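PDB 4O1J: carbonic anhydrase from Sordaria macrospora, which probably catalyses the reversible hydration of carbon dioxide to hydrogencarbonate as a beta-class enzyme, with one zinc ion bound per subunit. Local coordinates for residues A[82-87]-A[107-112]; A[94-99]-A[177-182]; A[117-122]-A[157-162]; A[136-141]-A[164-169]. All coordinates share one frame; numbering follows the deposited sequence.

Contact 1. Residues A[82-87]-A[107-112]; sequences NIVSPT and IVLCGH. With ZN (zinc ion), chain C.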
loop_
_atom_site.group_PDB
_atom_site.type_symbol
_atom_site.label_atom_id
_atom_site.label_comp_id
_atom_site.label_asym_id
_atom_site.label_seq_id
_atom_site.Cartn_x
_atom_site.Cartn_y
_atom_site.Cartn_z
ATOM N N ASN A 82 -4.721 0.101 -15.186
ATOM C CA ASN A 82 -4.301 1.503 -15.013
ATOM C C ASN A 82 -5.069 2.267 -13.945
ATOM O O ASN A 82 -5.595 3.350 -14.198
ATOM C CB ASN A 82 -4.390 2.277 -16.338
ATOM C CG ASN A 82 -5.726 2.106 -17.049
ATOM O OD1 ASN A 82 -5.914 1.163 -17.827
ATOM N ND2 ASN A 82 -6.652 3.031 -16.804
ATOM N N ILE A 83 -5.112 1.701 -12.745
ATOM C CA ILE A 83 -5.891 2.273 -11.662
ATOM C C ILE A 83 -5.070 3.246 -10.828
ATOM O O ILE A 83 -3.989 2.909 -10.352
ATOM C CB ILE A 83 -6.454 1.167 -10.758
ATOM C CG1 ILE A 83 -7.565 0.411 -11.495
ATOM C CG2 ILE A 83 -6.962 1.748 -9.442
ATOM C CD1 ILE A 83 -8.182 -0.719 -10.697
ATOM N N VAL A 84 -5.591 4.458 -10.664
ATOM C CA VAL A 84 -4.946 5.450 -9.817
ATOM C C VAL A 84 -5.701 5.581 -8.499
ATOM O O VAL A 84 -6.783 6.168 -8.435
ATOM C CB VAL A 84 -4.871 6.825 -10.495
ATOM C CG1 VAL A 84 -4.081 7.799 -9.619
ATOM C CG2 VAL A 84 -4.246 6.700 -11.880
ATOM N N SER A 85 -5.103 5.038 -7.448
ATOM C CA SER A 85 -5.713 5.037 -6.131
ATOM C C SER A 85 -5.071 6.113 -5.259
ATOM O O SER A 85 -3.854 6.297 -5.285
ATOM C CB SER A 85 -5.577 3.655 -5.487
ATOM O OG SER A 85 -6.097 3.647 -4.173
ATOM N N PRO A 86 -5.897 6.848 -4.504
ATOM C CA PRO A 86 -5.439 7.956 -3.658
ATOM C C PRO A 86 -4.308 7.612 -2.683
ATOM O O PRO A 86 -3.346 8.374 -2.606
ATOM C CB PRO A 86 -6.708 8.338 -2.889
ATOM C CG PRO A 86 -7.806 8.017 -3.844
ATOM C CD PRO A 86 -7.368 6.755 -4.532
ATOM N N THR A 87 -4.398 6.490 -1.974
ATOM C CA THR A 87 -3.395 6.184 -0.951
ATOM C C THR A 87 -2.324 5.212 -1.422
ATOM O O THR A 87 -1.449 4.836 -0.640
ATOM C CB THR A 87 -4.021 5.592 0.337
ATOM O OG1 THR A 87 -4.623 4.327 0.047
ATOM C CG2 THR A 87 -5.063 6.539 0.939
ATOM N N ILE A 107 0.641 14.708 -18.062
ATOM C CA ILE A 107 0.308 13.442 -17.423
ATOM C C ILE A 107 -0.822 12.792 -18.197
ATOM O O ILE A 107 -1.904 13.346 -18.310
ATOM C CB ILE A 107 -0.100 13.621 -15.935
ATOM C CG1 ILE A 107 1.095 14.124 -15.119
ATOM C CG2 ILE A 107 -0.622 12.313 -15.350
ATOM C CD1 ILE A 107 0.763 14.491 -13.711
ATOM N N VAL A 108 -0.551 11.610 -18.729
ATOM C CA VAL A 108 -1.481 10.895 -19.585
ATOM C C VAL A 108 -2.003 9.635 -18.914
ATOM O O VAL A 108 -1.271 8.656 -18.752
ATOM C CB VAL A 108 -0.822 10.496 -20.925
ATOM C CG1 VAL A 108 -1.824 9.789 -21.816
ATOM C CG2 VAL A 108 -0.244 11.715 -21.618
ATOM N N LEU A 109 -3.266 9.657 -18.508
ATOM C CA LEU A 109 -3.870 8.448 -17.973
ATOM C C LEU A 109 -4.541 7.724 -19.123
ATOM O O LEU A 109 -5.527 8.211 -19.689
ATOM C CB LEU A 109 -4.874 8.758 -16.861
ATOM C CG LEU A 109 -5.545 7.508 -16.293
ATOM C CD1 LEU A 109 -4.513 6.538 -15.728
ATOM C CD2 LEU A 109 -6.563 7.885 -15.244
ATOM N N CYS A 110 -4.002 6.563 -19.472
ATOM C CA CYS A 110 -4.487 5.867 -20.651
ATOM C C CYS A 110 -5.203 4.578 -20.316
ATOM O O CYS A 110 -4.590 3.638 -19.819
ATOM C CB CYS A 110 -3.335 5.563 -21.602
ATOM S SG CYS A 110 -3.850 4.696 -23.107
ATOM N N GLY A 111 -6.491 4.522 -20.643
ATOM C CA GLY A 111 -7.223 3.273 -20.547
ATOM C C GLY A 111 -7.285 2.646 -21.918
ATOM O O GLY A 111 -6.931 3.300 -22.891
ATOM N N HIS A 112 -7.718 1.390 -22.001
ATOM C CA HIS A 112 -7.777 0.703 -23.284
ATOM C C HIS A 112 -8.899 -0.327 -23.366
ATOM O O HIS A 112 -9.486 -0.720 -22.357
ATOM C CB HIS A 112 -6.452 0.007 -23.578
ATOM C CG HIS A 112 -6.241 -1.239 -22.778
ATOM N ND1 HIS A 112 -6.626 -2.485 -23.226
ATOM C CD2 HIS A 112 -5.676 -1.437 -21.564
ATOM C CE1 HIS A 112 -6.312 -3.393 -22.322
ATOM N NE2 HIS A 112 -5.734 -2.783 -21.302
HETATM ZN ZN ZN C . -5.958 -3.694 -19.223
HETATM O O HOH W 1 -8.091 0.398 -18.830
#
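N82 lays the flat face of its side-chain amide against the backbone of C110 and G111, close to the zinc-bound end of the strand. CG of N82 stands between its backbone N and carbonyl carbon (chi1 50°), which brings that face against C110 O. The CB of N82 lies 3.7 Å from C110 O. One atom further, N82 CG has C110 O directly over it at 3.4 Å. At the tip, OD1 and ND2 both face G111 CA from one side of the amide plane, N82 OD1 at 3.7 Å. A water donates to N82 OD1 and weakly accepts from the backbone N of H112, whose NE2 binds zinc at 2.3 Å together with C56 and C115. An alanine in place of N82 would probably deprive this water of its side-chain acceptor and uncover the carbonyl of C110. Further along the loop, CD1 of L109 packs on V84 CG2 at 3.9 Å and also approaches the backbone O of N82. Strand 106-112 runs between strands 51-56 and 190-197 of the sheet, while helix 155-176 flanks the contact, N166 touching N82, I171 touching L109 and L174 touching V84.

Contact 2. Residues A[94-99]-A[177-182]; sequences VIEYAV and NPTIRE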
loop_
_atom_site.group_PDB
_atom_site.type_symbol
_atom_site.label_atom_id
_atom_site.label_comp_id
_atom_site.label_asym_id
_atom_site.label_seq_id
_atom_site.Cartn_x
_atom_site.Cartn_y
_atom_site.Cartn_z
ATOM N N VAL A 94 5.796 7.453 -8.265
ATOM C CA VAL A 94 6.104 7.721 -9.666
ATOM C C VAL A 94 5.625 9.113 -10.037
ATOM O O VAL A 94 6.340 9.869 -10.697
ATOM C CB VAL A 94 5.455 6.689 -10.623
ATOM C CG1 VAL A 94 5.744 7.058 -12.061
ATOM C CG2 VAL A 94 5.953 5.281 -10.323
ATOM N N ILE A 95 4.421 9.454 -9.585
ATOM C CA ILE A 95 3.872 10.782 -9.829
ATOM C C ILE A 95 4.731 11.869 -9.188
ATOM O O ILE A 95 5.033 12.881 -9.824
ATOM C CB ILE A 95 2.441 10.907 -9.305
ATOM C CG1 ILE A 95 1.515 9.936 -10.041
ATOM C CG2 ILE A 95 1.938 12.339 -9.456
ATOM C CD1 ILE A 95 0.120 9.894 -9.472
ATOM N N GLU A 96 5.133 11.662 -7.935
ATOM C CA GLU A 96 5.950 12.661 -7.258
ATOM C C GLU A 96 7.281 12.868 -7.955
ATOM O O GLU A 96 7.711 14.004 -8.143
ATOM C CB GLU A 96 6.219 12.287 -5.801
ATOM C CG GLU A 96 5.436 13.109 -4.798
ATOM C CD GLU A 96 5.546 12.565 -3.382
ATOM O OE1 GLU A 96 4.538 12.597 -2.639
ATOM O OE2 GLU A 96 6.658 12.129 -3.006
ATOM N N TYR A 97 7.926 11.772 -8.349
ATOM C CA TYR A 97 9.227 11.872 -8.998
ATOM C C TYR A 97 9.099 12.532 -10.369
ATOM O O TYR A 97 9.939 13.348 -10.760
ATOM C CB TYR A 97 9.877 10.498 -9.138
ATOM C CG TYR A 97 11.364 10.575 -9.386
ATOM C CD1 TYR A 97 12.254 10.655 -8.322
ATOM C CD2 TYR A 97 11.886 10.587 -10.678
ATOM C CE1 TYR A 97 13.619 10.733 -8.530
ATOM C CE2 TYR A 97 13.256 10.669 -10.900
ATOM C CZ TYR A 97 14.118 10.740 -9.818
ATOM O OH TYR A 97 15.481 10.821 -10.012
ATOM N N ALA A 98 8.030 12.192 -11.084
ATOM C CA ALA A 98 7.809 12.714 -12.427
ATOM C C ALA A 98 7.492 14.208 -12.413
ATOM O O ALA A 98 7.987 14.963 -13.250
ATOM C CB ALA A 98 6.690 11.945 -13.110
ATOM N N VAL A 99 6.680 14.634 -11.454
ATOM C CA VAL A 99 6.179 16.001 -11.440
ATOM C C VAL A 99 7.124 16.957 -10.712
ATOM O O VAL A 99 7.358 18.070 -11.172
ATOM C CB VAL A 99 4.775 16.073 -10.786
ATOM C CG1 VAL A 99 4.335 17.518 -10.608
ATOM C CG2 VAL A 99 3.753 15.315 -11.629
ATOM N N ASN A 177 -4.703 15.126 -6.462
ATOM C CA ASN A 177 -3.342 14.954 -5.968
ATOM C C ASN A 177 -2.688 16.311 -5.728
ATOM O O ASN A 177 -2.743 17.185 -6.590
ATOM C CB ASN A 177 -2.522 14.144 -6.964
ATOM C CG ASN A 177 -1.117 13.877 -6.484
ATOM O OD1 ASN A 177 -0.276 14.775 -6.439
ATOM N ND2 ASN A 177 -0.840 12.622 -6.160
ATOM N N PRO A 178 -2.068 16.499 -4.551
ATOM C CA PRO A 178 -1.489 17.800 -4.181
ATOM C C PRO A 178 -0.324 18.255 -5.075
ATOM O O PRO A 178 -0.240 19.439 -5.413
ATOM C CB PRO A 178 -0.987 17.570 -2.748
ATOM C CG PRO A 178 -1.623 16.309 -2.293
ATOM C CD PRO A 178 -1.843 15.483 -3.512
ATOM N N THR A 179 0.562 17.333 -5.441
ATOM C CA THR A 179 1.716 17.678 -6.259
ATOM C C THR A 179 1.282 18.096 -7.656
ATOM O O THR A 179 1.808 19.052 -8.244
ATOM C CB THR A 179 2.690 16.497 -6.380
ATOM O OG1 THR A 179 2.995 15.987 -5.075
ATOM C CG2 THR A 179 3.969 16.936 -7.075
ATOM N N ILE A 180 0.279 17.390 -8.158
ATOM C CA ILE A 180 -0.245 17.631 -9.488
ATOM C C ILE A 180 -0.969 18.957 -9.477
ATOM O O ILE A 180 -0.798 19.770 -10.376
ATOM C CB ILE A 180 -1.189 16.495 -9.938
ATOM C CG1 ILE A 180 -0.372 15.240 -10.270
ATOM C CG2 ILE A 180 -2.012 16.918 -11.139
ATOM C CD1 ILE A 180 -1.202 14.034 -10.616
ATOM N N ARG A 181 -1.722 19.191 -8.410
ATOM C CA ARG A 181 -2.542 20.384 -8.272
ATOM C C ARG A 181 -1.687 21.649 -8.143
ATOM O O ARG A 181 -1.976 22.690 -8.762
ATOM C CB ARG A 181 -3.444 20.204 -7.046
ATOM C CG ARG A 181 -4.460 21.282 -6.798
ATOM C CD ARG A 181 -5.294 20.934 -5.572
ATOM N NE ARG A 181 -6.380 19.999 -5.863
ATOM C CZ ARG A 181 -7.665 20.344 -5.913
ATOM N NH1 ARG A 181 -8.025 21.603 -5.694
ATOM N NH2 ARG A 181 -8.595 19.433 -6.175
ATOM N N GLU A 182 -0.605 21.546 -7.376
ATOM C CA GLU A 182 0.330 22.649 -7.256
ATOM C C GLU A 182 1.004 22.921 -8.589
ATOM O O GLU A 182 1.041 24.065 -9.048
ATOM C CB GLU A 182 1.378 22.360 -6.184
ATOM C CG GLU A 182 0.833 22.369 -4.770
ATOM C CD GLU A 182 1.873 21.944 -3.751
ATOM O OE1 GLU A 182 1.518 21.798 -2.558
ATOM O OE2 GLU A 182 3.048 21.769 -4.146
#
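Helix segments 94-99 and 178-182 run almost side by side in the same direction, their axes 9.8 Å apart at an angle of 26°, and E96 and T179 bring their CA atoms to 6.6 Å. T179 buries more surface here than any other residue of the two segments. Its methyl CG2 meets V99 CG1 at 3.6 Å, the two side chains sliding past each other in opposite directions; V99 turns CG1 that way because this branch lies opposite the backbone N (chi1 173°). The other branch of T179, OG1, sits by the aliphatic part of E96, 3.8 Å from its CG. Nearer the sheet, I95 CG2 is 3.8 Å from I180 CD1, with the two isoleucines crossing at about a right angle, and both also rest on L174 of helix 155-176. Helix 89-100 is the connection of a beta-alpha-beta crossover from strand 74-79 to strand 106-112, and it covers the intervening strand 51-56 through V94 and A98 on L52. The partner helix starts with a side-chain N-cap: OD1 of N177 accepts from I180 N at 3.2 Å, with an N-H...O angle of 159°, and more weakly from T179 N. The polar ends are engaged by other chains. E96 OE2 accepts from the backbone N of V130 of the third subunit, whereas R126 of the second subunit forms a salt bridge with E182 and a weak hydrogen bond with T179 OG1.

Contact 3. Residues A[117-122]-A[157-162]; sequences GAAGAL and ERVIRI
L122 and I162 make the nearest approach between these two helices, with L122 CD1 3.6 Å from I162 CG2 as the side chains slide past each other in opposite directions. The same methyl of L122 extends over the backbone of the partner helix, 3.7 Å from V159 CA, and touches the aliphatic start of R158, whose CG lies 4.0 Å away. I162 CG2 is shared: A118 CB reaches it from one turn earlier in helix 117-122, at 3.7 Å. With CG1 trans to its backbone N (chi1 170°) and CG2 beside that N, V159 divides its two methyls, CG1 going to A118 CB at 4.0 Å and CG2 to L122 CD1 and, more distantly, to A119 CB. The small side chains of A118 and A119 suit the close passage of the backbones, A119 and V159 having CA atoms 5.7 Å apart. The result is a nearly perpendicular helix crossing, at 103° with 8.8 Å between the axes, in which the short helix just after the zinc ligand C115 lies across the beginning of the long helix 155-176. Further out, L138 and V141 of helix 136-144 touch I162, and L149 of helix 146-151 touches both I162 and L122. The guanidinium group of R158 is directed by weak hydrogen bonds to the backbone oxygens of L149 and I152, while R161, almost one turn on, forms a salt bridge with E148.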
loop_
_atom_site.group_PDB
_atom_site.type_symbol
_atom_site.label_atom_id
_atom_site.label_comp_id
_atom_site.label_asym_id
_atom_site.label_seq_id
_atom_site.Cartn_x
_atom_site.Cartn_y
_atom_site.Cartn_z
ATOM N N GLY A 117 -8.811 -6.388 -16.436
ATOM C CA GLY A 117 -9.184 -5.919 -15.114
ATOM C C GLY A 117 -10.586 -5.357 -15.133
ATOM O O GLY A 117 -11.363 -5.567 -14.199
ATOM N N ALA A 118 -10.913 -4.660 -16.217
ATOM C CA ALA A 118 -12.255 -4.125 -16.435
ATOM C C ALA A 118 -13.301 -5.248 -16.474
ATOM O O ALA A 118 -14.333 -5.192 -15.788
ATOM C CB ALA A 118 -12.288 -3.318 -17.726
ATOM N N ALA A 119 -13.029 -6.260 -17.294
ATOM C CA ALA A 119 -13.886 -7.434 -17.399
ATOM C C ALA A 119 -14.031 -8.142 -16.054
ATOM O O ALA A 119 -15.112 -8.619 -15.700
ATOM C CB ALA A 119 -13.335 -8.396 -18.449
ATOM N N GLY A 120 -12.930 -8.204 -15.310
ATOM C CA GLY A 120 -12.924 -8.799 -13.989
ATOM C C GLY A 120 -13.841 -8.037 -13.058
ATOM O O GLY A 120 -14.559 -8.629 -12.253
ATOM N N ALA A 121 -13.828 -6.714 -13.178
ATOM C CA ALA A 121 -14.686 -5.880 -12.346
ATOM C C ALA A 121 -16.151 -6.048 -12.736
ATOM O O ALA A 121 -17.041 -5.913 -11.898
ATOM C CB ALA A 121 -14.274 -4.423 -12.458
ATOM N N LEU A 122 -16.399 -6.369 -14.004
ATOM C CA LEU A 122 -17.772 -6.565 -14.468
ATOM C C LEU A 122 -18.364 -7.918 -14.062
ATOM O O LEU A 122 -19.577 -8.039 -13.883
ATOM C CB LEU A 122 -17.841 -6.400 -15.988
ATOM C CG LEU A 122 -17.795 -4.957 -16.494
ATOM C CD1 LEU A 122 -17.675 -4.932 -18.008
ATOM C CD2 LEU A 122 -19.030 -4.183 -16.041
ATOM N N GLU A 157 -18.333 -3.711 -25.645
ATOM C CA GLU A 157 -18.601 -2.283 -25.499
ATOM C C GLU A 157 -18.904 -1.957 -24.036
ATOM O O GLU A 157 -18.754 -0.813 -23.593
ATOM C CB GLU A 157 -19.758 -1.848 -26.405
ATOM C CG GLU A 157 -19.461 -1.920 -27.907
ATOM C CD GLU A 157 -18.288 -1.042 -28.334
ATOM O OE1 GLU A 157 -18.163 0.081 -27.804
ATOM O OE2 GLU A 157 -17.493 -1.471 -29.204
ATOM N N ARG A 158 -19.310 -2.975 -23.285
ATOM C CA ARG A 158 -19.541 -2.815 -21.857
ATOM C C ARG A 158 -18.185 -2.745 -21.156
ATOM O O ARG A 158 -17.967 -1.913 -20.262
ATOM C CB ARG A 158 -20.384 -3.969 -21.299
ATOM C CG ARG A 158 -20.971 -3.698 -19.921
ATOM C CD ARG A 158 -21.697 -4.910 -19.346
ATOM N NE ARG A 158 -22.843 -5.320 -20.152
ATOM C CZ ARG A 158 -22.909 -6.464 -20.828
ATOM N NH1 ARG A 158 -21.892 -7.318 -20.798
ATOM N NH2 ARG A 158 -23.992 -6.759 -21.534
ATOM N N VAL A 159 -17.269 -3.612 -21.584
ATOM C CA VAL A 159 -15.915 -3.618 -21.040
ATOM C C VAL A 159 -15.195 -2.317 -21.393
ATOM O O VAL A 159 -14.531 -1.711 -20.540
ATOM C CB VAL A 159 -15.119 -4.827 -21.554
ATOM C CG1 VAL A 159 -13.642 -4.703 -21.184
ATOM C CG2 VAL A 159 -15.720 -6.111 -21.007
ATOM N N ILE A 160 -15.371 -1.873 -22.638
ATOM C CA ILE A 160 -14.797 -0.608 -23.085
ATOM C C ILE A 160 -15.356 0.537 -22.240
ATOM O O ILE A 160 -14.608 1.402 -21.764
ATOM C CB ILE A 160 -15.093 -0.340 -24.592
ATOM C CG1 ILE A 160 -14.269 -1.269 -25.485
ATOM C CG2 ILE A 160 -14.784 1.102 -24.965
ATOM C CD1 ILE A 160 -14.616 -1.169 -26.947
ATOM N N ARG A 161 -16.667 0.516 -22.016
ATOM C CA ARG A 161 -17.302 1.597 -21.274
ATOM C C ARG A 161 -16.800 1.669 -19.832
ATOM O O ARG A 161 -16.414 2.745 -19.353
ATOM C CB ARG A 161 -18.818 1.443 -21.291
ATOM C CG ARG A 161 -19.528 2.621 -20.673
ATOM C CD ARG A 161 -19.090 3.896 -21.378
ATOM N NE ARG A 161 -19.570 5.095 -20.700
ATOM C CZ ARG A 161 -19.008 6.296 -20.816
ATOM N NH1 ARG A 161 -17.925 6.458 -21.568
ATOM N NH2 ARG A 161 -19.515 7.333 -20.155
ATOM N N ILE A 162 -16.774 0.529 -19.147
ATOM C CA ILE A 162 -16.306 0.536 -17.767
ATOM C C ILE A 162 -14.829 0.946 -17.719
ATOM O O ILE A 162 -14.412 1.626 -16.775
ATOM C CB ILE A 162 -16.537 -0.843 -17.067
ATOM C CG1 ILE A 162 -16.225 -0.759 -15.574
ATOM C CG2 ILE A 162 -15.659 -1.914 -17.647
ATOM C CD1 ILE A 162 -17.022 0.260 -14.829
#

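Contact 4. Residues A[136-141]-A[164-169]; sequences LPLKTV and QLNVEA
V141 and L165 provide the apolar half of this helix crossing, V141 CG1 lying 3.6 Å from L165 CB where the axes pass 9.8 Å apart at 111°. The other methyl, V141 CG2, lies 4.1 Å from CB of A169, one turn beyond L165. In the mixed half, a leucine meets an amide: L138 and N166 cross at about a right angle, L138 CG standing 3.4 Å from N166 OD1 and L138 CD2 3.6 Å from N166 CB. N166 carries its amide to the leucine because CG lies trans to the backbone N (chi1 -178°). An alanine at L138 would probably open a gap beside the amide of N166 and free it to turn, and would also remove a neighbour of I162. Between the two segments each helix keeps its hydrogen bonds to itself; in 136-141, L136 O accepts from T140 N and, at 3.0 Å, from T140 OG1, the two donors reaching opposite faces of the carbonyl plane. With aliphatic groups packed on each other and on one amide, the two helices are held by shape and burial, and that buried amide is directed on toward N82, beside the zinc ligand C56.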
loop_
_atom_site.group_PDB
_atom_site.type_symbol
_atom_site.label_atom_id
_atom_site.label_comp_id
_atom_site.label_asym_id
_atom_site.label_seq_id
_atom_site.Cartn_x
_atom_site.Cartn_y
_atom_site.Cartn_z
ATOM N N LEU A 136 -11.000 -3.109 -6.493
ATOM C CA LEU A 136 -12.145 -2.570 -5.757
ATOM C C LEU A 136 -12.610 -1.178 -6.224
ATOM O O LEU A 136 -13.816 -0.956 -6.330
ATOM C CB LEU A 136 -11.849 -2.530 -4.257
ATOM C CG LEU A 136 -13.146 -2.425 -3.457
ATOM C CD1 LEU A 136 -14.051 -3.605 -3.780
ATOM C CD2 LEU A 136 -12.875 -2.355 -1.972
ATOM N N PRO A 137 -11.677 -0.242 -6.515
ATOM C CA PRO A 137 -12.173 1.054 -7.009
ATOM C C PRO A 137 -12.791 0.995 -8.412
ATOM O O PRO A 137 -13.544 1.904 -8.776
ATOM C CB PRO A 137 -10.916 1.938 -7.012
ATOM C CG PRO A 137 -9.770 0.988 -7.024
ATOM C CD PRO A 137 -10.231 -0.190 -6.225
ATOM N N LEU A 138 -12.479 -0.047 -9.182
ATOM C CA LEU A 138 -13.121 -0.269 -10.478
ATOM C C LEU A 138 -14.489 -0.918 -10.271
ATOM O O LEU A 138 -15.447 -0.634 -10.994
ATOM C CB LEU A 138 -12.247 -1.137 -11.386
ATOM C CG LEU A 138 -11.910 -0.603 -12.782
ATOM C CD1 LEU A 138 -11.236 -1.678 -13.619
ATOM C CD2 LEU A 138 -13.148 -0.079 -13.482
ATOM N N LYS A 139 -14.562 -1.803 -9.282
ATOM C CA LYS A 139 -15.821 -2.419 -8.877
ATOM C C LYS A 139 -16.752 -1.342 -8.325
ATOM O O LYS A 139 -17.969 -1.419 -8.484
ATOM C CB LYS A 139 -15.569 -3.512 -7.832
ATOM C CG LYS A 139 -16.565 -4.663 -7.845
ATOM C CD LYS A 139 -16.090 -5.773 -8.789
ATOM C CE LYS A 139 -16.864 -7.078 -8.622
ATOM N NZ LYS A 139 -18.340 -6.899 -8.540
ATOM N N THR A 140 -16.171 -0.322 -7.697
ATOM C CA THR A 140 -16.958 0.796 -7.183
ATOM C C THR A 140 -17.548 1.613 -8.320
ATOM O O THR A 140 -18.695 2.040 -8.255
ATOM C CB THR A 140 -16.116 1.716 -6.272
ATOM O OG1 THR A 140 -15.725 0.995 -5.098
ATOM C CG2 THR A 140 -16.921 2.937 -5.848
ATOM N N VAL A 141 -16.769 1.804 -9.377
ATOM C CA VAL A 141 -17.260 2.476 -10.577
ATOM C C VAL A 141 -18.364 1.636 -11.231
ATOM O O VAL A 141 -19.320 2.174 -11.796
ATOM C CB VAL A 141 -16.115 2.745 -11.576
ATOM C CG1 VAL A 141 -16.653 3.268 -12.895
ATOM C CG2 VAL A 141 -15.143 3.745 -10.982
ATOM N N GLN A 164 -13.409 3.161 -19.738
ATOM C CA GLN A 164 -13.423 4.615 -19.921
ATOM C C GLN A 164 -13.861 5.361 -18.660
ATOM O O GLN A 164 -13.311 6.426 -18.320
ATOM C CB GLN A 164 -14.337 4.998 -21.080
ATOM C CG GLN A 164 -13.949 4.375 -22.406
ATOM C CD GLN A 164 -14.934 4.706 -23.498
ATOM O OE1 GLN A 164 -16.120 4.901 -23.238
ATOM N NE2 GLN A 164 -14.449 4.786 -24.728
ATOM N N LEU A 165 -14.852 4.804 -17.967
ATOM C CA LEU A 165 -15.314 5.400 -16.721
ATOM C C LEU A 165 -14.185 5.315 -15.709
ATOM O O LEU A 165 -14.006 6.214 -14.875
ATOM C CB LEU A 165 -16.560 4.691 -16.191
ATOM C CG LEU A 165 -17.845 4.809 -17.010
ATOM C CD1 LEU A 165 -18.904 3.874 -16.453
ATOM C CD2 LEU A 165 -18.342 6.238 -17.026
ATOM N N ASN A 166 -13.409 4.239 -15.805
ATOM C CA ASN A 166 -12.249 4.073 -14.943
ATOM C C ASN A 166 -11.191 5.142 -15.208
ATOM O O ASN A 166 -10.598 5.694 -14.266
ATOM C CB ASN A 166 -11.647 2.683 -15.134
ATOM C CG ASN A 166 -10.463 2.437 -14.228
ATOM O OD1 ASN A 166 -10.585 2.493 -13.004
ATOM N ND2 ASN A 166 -9.306 2.162 -14.825
ATOM N N VAL A 167 -10.974 5.462 -16.483
ATOM C CA VAL A 167 -10.065 6.556 -16.808
ATOM C C VAL A 167 -10.557 7.871 -16.218
ATOM O O VAL A 167 -9.775 8.640 -15.657
ATOM C CB VAL A 167 -9.895 6.736 -18.326
ATOM C CG1 VAL A 167 -9.034 7.966 -18.632
ATOM C CG2 VAL A 167 -9.280 5.501 -18.928
ATOM N N GLU A 168 -11.856 8.127 -16.344
ATOM C CA GLU A 168 -12.426 9.369 -15.825
ATOM C C GLU A 168 -12.226 9.498 -14.302
ATOM O O GLU A 168 -11.839 10.572 -13.784
ATOM C CB GLU A 168 -13.912 9.447 -16.192
ATOM C CG GLU A 168 -14.148 9.816 -17.659
ATOM C CD GLU A 168 -15.585 9.591 -18.116
ATOM O OE1 GLU A 168 -16.427 9.211 -17.274
ATOM O OE2 GLU A 168 -15.872 9.791 -19.320
ATOM N N ALA A 169 -12.454 8.394 -13.594
ATOM C CA ALA A 169 -12.308 8.395 -12.141
ATOM C C ALA A 169 -10.848 8.638 -11.759
ATOM O O ALA A 169 -10.539 9.435 -10.844
ATOM C CB ALA A 169 -12.807 7.081 -11.552
#

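In the fold
From the N terminus, the loop after strand 74-79 opens contact 1, and helix 89-100 opens contact 2 before strand 106-112 closes contact 1, so the two cross; I107 CD1 touches both V99 and I180. Beyond the zinc ligands, 117-122 begins contact 3 and 136-141 begins contact 4. Helix 155-176 then closes them in the same order, at 157-162 and 164-169, so these also cross, meeting where I162 packs on L138 and V141. Both lie within the long span that contact 2 completes at 177-182. Helix 155-176 thus joins the helices near the zinc to the sheet, with contact 4 touching contact 1 through N166 and V167, while contact 2 joins helix 89-100 to helix 178-187, which follows helix 155-176.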